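Local coordinates for AxyAgu115A (Amphibacillus xylanus NBRC 15112, PDB 6NPS), which probably acts as a family GH115 alpha-glucuronidase, a hydrolase that removes glucuronic acid side groups from arabinoglucuronoxylan, at residues N598-V609 with P653-V661; T703-Y714 with G730-T741. The protein carries 3 engineered substitutions. One frame throughout, in Å; residues are numbered along the deposited sequence.

Contact 1. Residues N598-V609 with P653-V661; sequences NLIEANKLAEQV and PVLSYVLPV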
loop_
_atom_site.group_PDB
_atom_site.type_symbol
_atom_site.label_atom_id
_atom_site.label_comp_id
_atom_site.label_asym_id
_atom_site.label_seq_id
_atom_site.Cartn_x
_atom_site.Cartn_y
_atom_site.Cartn_z
ATOM N N ASN A 598 9.238 10.542 -2.128
ATOM C CA ASN A 598 9.026 11.944 -2.522
ATOM C C ASN A 598 10.073 12.377 -3.554
ATOM O O ASN A 598 10.556 13.525 -3.523
ATOM C CB ASN A 598 9.077 12.895 -1.324
ATOM C CG ASN A 598 8.143 14.145 -1.455
ATOM O OD1 ASN A 598 7.058 14.100 -0.903
ATOM N ND2 ASN A 598 8.541 15.205 -2.163
ATOM N N LEU A 599 10.510 11.461 -4.405
ATOM C CA LEU A 599 11.511 11.795 -5.427
ATOM C C LEU A 599 10.830 12.435 -6.634
ATOM O O LEU A 599 9.885 11.874 -7.185
ATOM C CB LEU A 599 12.251 10.533 -5.891
ATOM C CG LEU A 599 13.104 9.832 -4.840
ATOM C CD1 LEU A 599 13.895 8.769 -5.535
ATOM C CD2 LEU A 599 14.026 10.810 -4.100
ATOM N N ILE A 600 11.319 13.588 -7.062
ATOM C CA ILE A 600 10.703 14.300 -8.187
ATOM C C ILE A 600 10.693 13.449 -9.448
ATOM O O ILE A 600 9.763 13.544 -10.260
ATOM C CB ILE A 600 11.425 15.635 -8.469
ATOM C CG1 ILE A 600 11.681 16.428 -7.173
ATOM C CG2 ILE A 600 10.650 16.471 -9.469
ATOM C CD1 ILE A 600 10.413 16.915 -6.524
ATOM N N GLU A 601 11.683 12.577 -9.614
ATOM C CA GLU A 601 11.762 11.723 -10.800
ATOM C C GLU A 601 10.579 10.775 -10.926
ATOM O O GLU A 601 10.342 10.248 -12.022
ATOM C CB GLU A 601 13.057 10.918 -10.781
ATOM C CG GLU A 601 13.059 9.761 -9.798
ATOM C CD GLU A 601 14.429 9.076 -9.680
ATOM O OE1 GLU A 601 15.400 9.740 -9.229
ATOM O OE2 GLU A 601 14.526 7.874 -10.039
ATOM N N ALA A 602 9.806 10.564 -9.856
ATOM C CA ALA A 602 8.549 9.822 -10.001
ATOM C C ALA A 602 7.652 10.402 -11.086
ATOM O O ALA A 602 6.961 9.663 -11.795
ATOM C CB ALA A 602 7.791 9.826 -8.673
ATOM N N ASN A 603 7.617 11.717 -11.217
ATOM C CA ASN A 603 6.608 12.333 -12.069
ATOM C C ASN A 603 6.853 12.005 -13.540
ATOM O O ASN A 603 5.914 11.694 -14.293
ATOM C CB ASN A 603 6.564 13.836 -11.782
ATOM C CG ASN A 603 6.039 14.129 -10.371
ATOM O OD1 ASN A 603 5.528 13.231 -9.697
ATOM N ND2 ASN A 603 6.192 15.358 -9.913
ATOM N N LYS A 604 8.116 11.989 -13.951
ATOM C CA LYS A 604 8.450 11.579 -15.309
ATOM C C LYS A 604 8.152 10.103 -15.549
ATOM O O LYS A 604 7.774 9.721 -16.658
ATOM C CB LYS A 604 9.928 11.868 -15.584
ATOM C CG LYS A 604 10.126 12.687 -16.844
ATOM C CD LYS A 604 9.660 14.135 -16.651
ATOM C CE LYS A 604 10.640 14.922 -15.780
ATOM N NZ LYS A 604 10.098 16.212 -15.233
ATOM N N LEU A 605 8.332 9.256 -14.534
ATOM C CA LEU A 605 8.020 7.846 -14.715
ATOM C C LEU A 605 6.519 7.652 -14.911
ATOM O O LEU A 605 6.092 6.816 -15.722
ATOM C CB LEU A 605 8.535 7.042 -13.510
ATOM C CG LEU A 605 10.048 6.900 -13.405
ATOM C CD1 LEU A 605 10.474 6.349 -12.022
ATOM C CD2 LEU A 605 10.553 5.990 -14.518
ATOM N N ALA A 606 5.697 8.458 -14.226
ATOM C CA ALA A 606 4.248 8.333 -14.405
ATOM C C ALA A 606 3.845 8.643 -15.844
ATOM O O ALA A 606 2.968 7.970 -16.420
ATOM C CB ALA A 606 3.508 9.272 -13.446
ATOM N N GLU A 607 4.432 9.692 -16.421
ATOM C CA GLU A 607 4.147 10.028 -17.811
ATOM C C GLU A 607 4.579 8.901 -18.744
ATOM O O GLU A 607 3.897 8.631 -19.738
ATOM C CB GLU A 607 4.833 11.341 -18.195
ATOM C CG GLU A 607 4.359 12.520 -17.349
ATOM C CD GLU A 607 2.860 12.832 -17.480
ATOM O OE1 GLU A 607 2.259 13.269 -16.477
ATOM O OE2 GLU A 607 2.279 12.657 -18.576
ATOM N N GLN A 608 5.670 8.206 -18.419
ATOM C CA GLN A 608 6.089 7.068 -19.242
ATOM C C GLN A 608 5.094 5.905 -19.140
ATOM O O GLN A 608 4.825 5.227 -20.139
ATOM C CB GLN A 608 7.506 6.642 -18.851
ATOM C CG GLN A 608 8.519 7.672 -19.342
ATOM C CD GLN A 608 9.920 7.406 -18.841
ATOM O OE1 GLN A 608 10.118 6.681 -17.875
ATOM N NE2 GLN A 608 10.909 8.006 -19.505
ATOM N N VAL A 609 4.521 5.674 -17.952
ATOM C CA VAL A 609 3.505 4.633 -17.806
ATOM C C VAL A 609 2.298 4.960 -18.664
ATOM O O VAL A 609 1.797 4.113 -19.416
ATOM C CB VAL A 609 3.133 4.463 -16.322
ATOM C CG1 VAL A 609 1.926 3.476 -16.175
ATOM C CG2 VAL A 609 4.347 3.980 -15.502
ATOM N N PRO A 653 -2.891 0.654 -14.376
ATOM C CA PRO A 653 -1.887 1.164 -13.416
ATOM C C PRO A 653 -2.367 2.449 -12.772
ATOM O O PRO A 653 -2.986 3.297 -13.422
ATOM C CB PRO A 653 -0.649 1.431 -14.287
ATOM C CG PRO A 653 -0.869 0.623 -15.533
ATOM C CD PRO A 653 -2.343 0.486 -15.741
ATOM N N VAL A 654 -2.097 2.584 -11.479
ATOM C CA VAL A 654 -2.380 3.820 -10.771
ATOM C C VAL A 654 -1.085 4.638 -10.760
ATOM O O VAL A 654 -0.023 4.119 -10.388
ATOM C CB VAL A 654 -2.863 3.543 -9.340
ATOM C CG1 VAL A 654 -3.052 4.884 -8.567
ATOM C CG2 VAL A 654 -4.182 2.744 -9.354
ATOM N N LEU A 655 -1.154 5.893 -11.186
ATOM C CA LEU A 655 0.058 6.714 -11.291
ATOM C C LEU A 655 0.249 7.478 -9.996
ATOM O O LEU A 655 -0.716 8.026 -9.452
ATOM C CB LEU A 655 -0.052 7.733 -12.423
ATOM C CG LEU A 655 -0.476 7.166 -13.774
ATOM C CD1 LEU A 655 -0.581 8.308 -14.746
ATOM C CD2 LEU A 655 0.566 6.168 -14.214
ATOM N N SER A 656 1.494 7.569 -9.527
ATOM C CA SER A 656 1.786 8.335 -8.321
ATOM C C SER A 656 2.525 9.590 -8.746
ATOM O O SER A 656 3.465 9.502 -9.538
ATOM C CB SER A 656 2.655 7.540 -7.356
ATOM O OG SER A 656 1.975 6.399 -6.847
ATOM N N TYR A 657 2.106 10.742 -8.241
ATOM C CA TYR A 657 2.818 11.987 -8.482
ATOM C C TYR A 657 3.282 12.596 -7.168
ATOM O O TYR A 657 2.603 12.505 -6.150
ATOM C CB TYR A 657 1.966 13.015 -9.224
ATOM C CG TYR A 657 1.792 12.688 -10.680
ATOM C CD1 TYR A 657 0.751 11.834 -11.093
ATOM C CD2 TYR A 657 2.624 13.220 -11.643
ATOM C CE1 TYR A 657 0.550 11.532 -12.425
ATOM C CE2 TYR A 657 2.439 12.915 -13.006
ATOM C CZ TYR A 657 1.387 12.070 -13.378
ATOM O OH TYR A 657 1.154 11.745 -14.685
ATOM N N VAL A 658 4.427 13.258 -7.208
ATOM C CA VAL A 658 5.071 13.776 -5.998
ATOM C C VAL A 658 4.914 15.283 -5.973
ATOM O O VAL A 658 4.909 15.927 -7.028
ATOM C CB VAL A 658 6.546 13.325 -6.024
ATOM C CG1 VAL A 658 7.419 14.152 -5.169
ATOM C CG2 VAL A 658 6.613 11.818 -5.643
ATOM N N LEU A 659 4.765 15.844 -4.772
ATOM C CA LEU A 659 4.779 17.279 -4.568
ATOM C C LEU A 659 6.105 17.621 -3.881
ATOM O O LEU A 659 6.406 17.054 -2.812
ATOM C CB LEU A 659 3.585 17.734 -3.712
ATOM C CG LEU A 659 2.205 17.376 -4.336
ATOM C CD1 LEU A 659 1.017 17.558 -3.363
ATOM C CD2 LEU A 659 1.994 18.216 -5.578
ATOM N N PRO A 660 6.924 18.519 -4.443
ATOM C CA PRO A 660 8.264 18.783 -3.862
ATOM C C PRO A 660 8.197 19.236 -2.417
ATOM O O PRO A 660 7.330 19.997 -2.035
ATOM C CB PRO A 660 8.829 19.906 -4.740
ATOM C CG PRO A 660 7.843 20.114 -5.851
ATOM C CD PRO A 660 6.541 19.471 -5.499
ATOM N N VAL A 661 9.187 18.834 -1.621
ATOM C CA VAL A 661 9.259 19.366 -0.265
ATOM C C VAL A 661 9.979 20.716 -0.279
ATOM O O VAL A 661 10.567 21.113 -1.288
ATOM C CB VAL A 661 9.972 18.383 0.683
ATOM C CG1 VAL A 661 9.178 17.052 0.751
ATOM C CG2 VAL A 661 11.419 18.154 0.208
HETATM O O HOH W 1 4.692 13.981 -2.518
#

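Contact 2. Residues T703-Y714 with G730-T741; sequences TISSVSEKKAEY and GVLDGKNKLSET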
loop_
_atom_site.group_PDB
_atom_site.type_symbol
_atom_site.label_atom_id
_atom_site.label_comp_id
_atom_site.label_asym_id
_atom_site.label_seq_id
_atom_site.Cartn_x
_atom_site.Cartn_y
_atom_site.Cartn_z
ATOM N N THR A 703 23.155 6.549 -6.427
ATOM C CA THR A 703 22.439 7.644 -7.051
ATOM C C THR A 703 22.145 8.708 -6.011
ATOM O O THR A 703 21.950 8.408 -4.827
ATOM C CB THR A 703 21.150 7.107 -7.720
ATOM O OG1 THR A 703 21.537 6.134 -8.696
ATOM C CG2 THR A 703 20.345 8.208 -8.435
ATOM N N ILE A 704 22.147 9.959 -6.462
ATOM C CA ILE A 704 21.717 11.114 -5.678
ATOM C C ILE A 704 20.509 11.730 -6.386
ATOM O O ILE A 704 20.582 12.010 -7.590
ATOM C CB ILE A 704 22.852 12.148 -5.533
ATOM C CG1 ILE A 704 24.127 11.496 -4.992
ATOM C CG2 ILE A 704 22.436 13.336 -4.628
ATOM C CD1 ILE A 704 25.363 12.358 -5.203
ATOM N N SER A 705 19.404 11.948 -5.639
ATOM C CA SER A 705 18.118 12.318 -6.211
ATOM C C SER A 705 17.496 13.487 -5.478
ATOM O O SER A 705 17.522 13.551 -4.241
ATOM C CB SER A 705 17.103 11.164 -6.155
ATOM O OG SER A 705 17.621 10.045 -6.818
ATOM N N SER A 706 16.852 14.354 -6.258
ATOM C CA SER A 706 16.093 15.493 -5.743
ATOM C C SER A 706 14.760 15.071 -5.114
ATOM O O SER A 706 14.005 14.270 -5.681
ATOM C CB SER A 706 15.770 16.475 -6.875
ATOM O OG SER A 706 16.943 17.018 -7.442
ATOM N N VAL A 707 14.442 15.691 -3.983
ATOM C CA VAL A 707 13.103 15.637 -3.408
ATOM C C VAL A 707 12.437 16.985 -3.415
ATOM O O VAL A 707 11.252 17.063 -3.103
ATOM C CB VAL A 707 13.114 15.082 -1.970
ATOM C CG1 VAL A 707 13.646 13.664 -1.964
ATOM C CG2 VAL A 707 13.942 15.975 -1.081
ATOM N N SER A 708 13.167 18.053 -3.715
ATOM C CA SER A 708 12.619 19.403 -3.785
ATOM C C SER A 708 12.870 19.991 -5.174
ATOM O O SER A 708 13.610 19.428 -5.987
ATOM C CB SER A 708 13.264 20.297 -2.730
ATOM O OG SER A 708 14.540 20.657 -3.254
ATOM N N GLU A 709 12.285 21.159 -5.432
ATOM C CA GLU A 709 12.560 21.897 -6.655
ATOM C C GLU A 709 13.617 22.983 -6.452
ATOM O O GLU A 709 13.733 23.885 -7.283
ATOM C CB GLU A 709 11.270 22.490 -7.216
ATOM C CG GLU A 709 10.678 21.597 -8.296
ATOM C CD GLU A 709 9.249 21.953 -8.669
ATOM O OE1 GLU A 709 8.611 21.147 -9.391
ATOM O OE2 GLU A 709 8.771 23.032 -8.245
ATOM N N LYS A 710 14.414 22.886 -5.389
ATOM C CA LYS A 710 15.463 23.846 -5.064
ATOM C C LYS A 710 16.815 23.329 -5.535
ATOM O O LYS A 710 17.024 22.125 -5.702
ATOM C CB LYS A 710 15.507 24.107 -3.563
ATOM C CG LYS A 710 14.657 25.276 -3.140
ATOM C CD LYS A 710 13.420 24.841 -2.426
ATOM C CE LYS A 710 12.696 26.040 -1.823
ATOM N NZ LYS A 710 11.312 25.705 -1.413
ATOM N N LYS A 711 17.751 24.247 -5.746
ATOM C CA LYS A 711 19.078 23.772 -6.114
ATOM C C LYS A 711 19.750 23.196 -4.869
ATOM O O LYS A 711 19.669 23.767 -3.773
ATOM C CB LYS A 711 19.915 24.876 -6.780
ATOM C CG LYS A 711 19.864 26.234 -6.135
ATOM C CD LYS A 711 20.887 26.355 -5.001
ATOM C CE LYS A 711 20.814 27.704 -4.283
ATOM N NZ LYS A 711 21.239 27.596 -2.854
ATOM N N ALA A 712 20.333 22.019 -5.018
ATOM C CA ALA A 712 20.944 21.302 -3.904
ATOM C C ALA A 712 22.313 20.816 -4.351
ATOM O O ALA A 712 22.391 20.014 -5.281
ATOM C CB ALA A 712 20.077 20.106 -3.499
ATOM N N GLU A 713 23.373 21.298 -3.713
ATOM C CA GLU A 713 24.734 20.884 -4.055
ATOM C C GLU A 713 25.176 19.690 -3.221
ATOM O O GLU A 713 24.859 19.593 -2.035
ATOM C CB GLU A 713 25.727 22.034 -3.827
ATOM C CG GLU A 713 25.483 23.262 -4.674
ATOM C CD GLU A 713 26.620 24.281 -4.570
ATOM O OE1 GLU A 713 27.803 23.866 -4.604
ATOM O OE2 GLU A 713 26.328 25.495 -4.449
ATOM N N TYR A 714 25.921 18.780 -3.839
ATOM C CA TYR A 714 26.525 17.681 -3.107
ATOM C C TYR A 714 28.048 17.739 -3.261
ATOM O O TYR A 714 28.563 18.313 -4.227
ATOM C CB TYR A 714 25.964 16.308 -3.603
ATOM C CG TYR A 714 26.049 16.078 -5.095
ATOM C CD1 TYR A 714 27.186 15.518 -5.664
ATOM C CD2 TYR A 714 24.996 16.433 -5.940
ATOM C CE1 TYR A 714 27.278 15.298 -7.038
ATOM C CE2 TYR A 714 25.072 16.216 -7.310
ATOM C CZ TYR A 714 26.221 15.655 -7.850
ATOM O OH TYR A 714 26.314 15.451 -9.200
ATOM N N GLY A 730 28.743 18.583 -7.443
ATOM C CA GLY A 730 27.656 18.707 -8.395
ATOM C C GLY A 730 26.503 19.453 -7.764
ATOM O O GLY A 730 26.507 19.773 -6.573
ATOM N N VAL A 731 25.514 19.742 -8.585
ATOM C CA VAL A 731 24.316 20.404 -8.102
ATOM C C VAL A 731 23.133 19.798 -8.849
ATOM O O VAL A 731 23.231 19.464 -10.033
ATOM C CB VAL A 731 24.407 21.937 -8.247
ATOM C CG1 VAL A 731 24.764 22.320 -9.659
ATOM C CG2 VAL A 731 23.107 22.604 -7.816
ATOM N N LEU A 732 22.055 19.561 -8.127
ATOM C CA LEU A 732 20.795 19.153 -8.713
ATOM C C LEU A 732 19.778 20.253 -8.443
ATOM O O LEU A 732 19.921 21.026 -7.497
ATOM C CB LEU A 732 20.345 17.812 -8.142
ATOM C CG LEU A 732 21.282 16.611 -8.342
ATOM C CD1 LEU A 732 20.826 15.490 -7.448
ATOM C CD2 LEU A 732 21.235 16.125 -9.775
ATOM N N ASP A 733 18.749 20.349 -9.282
ATOM C CA ASP A 733 17.807 21.445 -9.112
ATOM C C ASP A 733 16.348 21.032 -9.023
ATOM O O ASP A 733 15.500 21.903 -8.826
ATOM C CB ASP A 733 17.948 22.461 -10.247
ATOM C CG ASP A 733 17.931 21.800 -11.593
ATOM O OD1 ASP A 733 16.947 21.096 -11.895
ATOM O OD2 ASP A 733 18.911 21.961 -12.347
ATOM N N GLY A 734 16.016 19.761 -9.173
ATOM C CA GLY A 734 14.605 19.436 -9.108
ATOM C C GLY A 734 13.783 19.838 -10.320
ATOM O O GLY A 734 12.614 19.438 -10.414
ATOM N N LYS A 735 14.356 20.582 -11.271
ATOM C CA LYS A 735 13.634 20.930 -12.493
ATOM C C LYS A 735 14.302 20.338 -13.728
ATOM O O LYS A 735 13.710 19.458 -14.355
ATOM C CB LYS A 735 13.443 22.443 -12.587
ATOM C CG LYS A 735 12.688 22.993 -11.376
ATOM C CD LYS A 735 11.982 24.311 -11.686
ATOM C CE LYS A 735 10.588 24.399 -11.037
ATOM N NZ LYS A 735 9.506 23.637 -11.750
ATOM N N ASN A 736 15.521 20.747 -14.092
ATOM C CA ASN A 736 16.131 20.118 -15.261
ATOM C C ASN A 736 16.940 18.869 -14.871
ATOM O O ASN A 736 16.867 17.838 -15.551
ATOM C CB ASN A 736 16.979 21.105 -16.079
ATOM C CG ASN A 736 17.824 22.020 -15.212
ATOM O OD1 ASN A 736 18.956 21.660 -14.860
ATOM N ND2 ASN A 736 17.270 23.162 -14.797
ATOM N N LYS A 737 17.720 18.933 -13.793
ATOM C CA LYS A 737 18.493 17.776 -13.345
ATOM C C LYS A 737 17.926 17.273 -12.024
ATOM O O LYS A 737 18.039 17.939 -10.988
ATOM C CB LYS A 737 19.981 18.106 -13.212
ATOM C CG LYS A 737 20.841 16.831 -13.185
ATOM C CD LYS A 737 21.885 16.784 -14.304
ATOM C CE LYS A 737 22.880 15.642 -14.097
ATOM N NZ LYS A 737 22.274 14.259 -14.135
ATOM N N LEU A 738 17.334 16.088 -12.070
ATOM C CA LEU A 738 16.629 15.491 -10.944
ATOM C C LEU A 738 17.458 14.463 -10.188
ATOM O O LEU A 738 17.215 14.239 -8.997
ATOM C CB LEU A 738 15.347 14.802 -11.426
ATOM C CG LEU A 738 14.397 15.588 -12.329
ATOM C CD1 LEU A 738 12.995 14.883 -12.447
ATOM C CD2 LEU A 738 14.257 16.968 -11.751
ATOM N N SER A 739 18.399 13.796 -10.858
ATOM C CA SER A 739 19.215 12.795 -10.194
ATOM C C SER A 739 20.559 12.726 -10.893
ATOM O O SER A 739 20.731 13.240 -11.997
ATOM C CB SER A 739 18.532 11.408 -10.165
ATOM O OG SER A 739 18.240 10.913 -11.451
ATOM N N GLU A 740 21.521 12.113 -10.211
ATOM C CA GLU A 740 22.847 11.868 -10.761
ATOM C C GLU A 740 23.322 10.496 -10.296
ATOM O O GLU A 740 23.174 10.146 -9.121
ATOM C CB GLU A 740 23.810 12.969 -10.315
ATOM C CG GLU A 740 25.260 12.761 -10.740
ATOM C CD GLU A 740 25.525 13.154 -12.187
ATOM O OE1 GLU A 740 24.565 13.549 -12.876
ATOM O OE2 GLU A 740 26.694 13.068 -12.632
ATOM N N THR A 741 23.855 9.694 -11.211
ATOM C CA THR A 741 24.422 8.397 -10.861
ATOM C C THR A 741 25.933 8.530 -10.704
ATOM O O THR A 741 26.609 9.023 -11.612
ATOM C CB THR A 741 24.077 7.367 -11.929
ATOM O OG1 THR A 741 22.661 7.146 -11.933
ATOM C CG2 THR A 741 24.817 6.049 -11.670
HETATM O O HOH W 2 14.306 12.917 -8.129
HETATM O O HOH W 3 28.828 21.587 -6.089
HETATM O O HOH W 4 24.934 16.685 -10.984
#

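Contact 1. Residues N598-V609 with P653-V661
N603 meets the V658 backbone with both ends of its amide. OD1 accepts from V658 N at 2.7 Å, on a lone pair, while ND2 reaches V658 O at 3.2 Å, nearly straight (170°). Asparagine suits this place because one flat group satisfies a donor and an acceptor of an extended chain. N598, the positive-phi residue of the Schellman motif that ends helix 564-596, gives ND2 to L659 O at 2.9 Å from above the carbonyl plane; L659 N donates to a water 2.9 Å from N598 OD1. N652 of the second subunit bonds to both N598 OD1 and L659 O. Y657 OH donates to E607 OE1 (2.6 Å), which lies near the ring plane but is met from above the carboxylate plane; E607 OE2 forms a salt bridge with K610.

A606 CB sits over one face of the Y657 ring, 3.9 Å from its centroid, small enough to let the strand come close. V658 CG2 rests on A602 CB, and V609 CG1, anti to its N (chi1 173°), on L655 CD2.

Strand 655-657 runs roughly antiparallel to helix 601-609, the start of 601-629, beside helix 564-596; L655 and Y657 form an antiparallel ladder with a second-subunit strand, continuing the sheet across the interface.

Contact 2. Residues T703-Y714 with G730-T741
Two antiparallel strand pairings join T703-Y714 to G730-T741: I704 and E740 form a hydrogen-bonded pair, as do A712 with L732 and Y714 with G730, the A712 N to L732 O bond being 2.7 Å long. S706 N adds a straight bond to L738 O.

The Y714 ring lies between I704 CD1 on one face and G730 CA on the other, the latter 3.8 Å from the ring centroid. Its CG stands between the backbone N and carbonyl carbon (chi1 53°), which folds the ring back over G730. With the ring placed so, a CB on G730 would run into Y714 OH, which is why glycine suits the place. L732 CG meets the ring edge at Y714 CE2, 3.9 Å away, and its CD1 reaches I704 CG2. Y714 OH lies 3.3 Å from E740 CG and shares a hydrogen bond with a water, 2.6 Å away. With an alanine in place of Y714, a gap would probably open between I704 and G730, and L732 would lose its aromatic neighbour.

At the turns, D733 OD1 accepts from K735 N, an Asx turn, and also from K737 N, and G734 lets S708 O approach its CA to 3.3 Å. At the solvent-exposed turn, E709 and K735 form a long salt bridge, OE1 to NZ 3.5 Å.

The chain passes from one sheet, with strands 700-706 and 739-746, to another, with 712-718 and 729-732; branched aliphatic I704 and L732 meet between them, consistent with a beta sandwich. L666 of strand 666-670 touches I704, A712 and L732, while helix 601-629 packs on L738 and S739.

Contact 1 and contact 2 follow one another along the chain, their centres 15 Å apart, and meet directly. I600 N lies 3.1 Å from S706 O and V661 N equally far from V707 O, both probable hydrogen bonds, so each segment of contact 1 is tied to the bend that leaves strand 700-706. V707 packs on L599 and V661, and N598 ND2 adds a weak bond to V707 O. The helical part is thereby joined to the beta-sheet part. Contact 1 also reaches the second subunit, whereas contact 2 touches no other chain of the assembly. Bound glycerol, probably from the crystallisation liquor, lies about 6 Å from the L599 side chain and about 5 Å from that of T703.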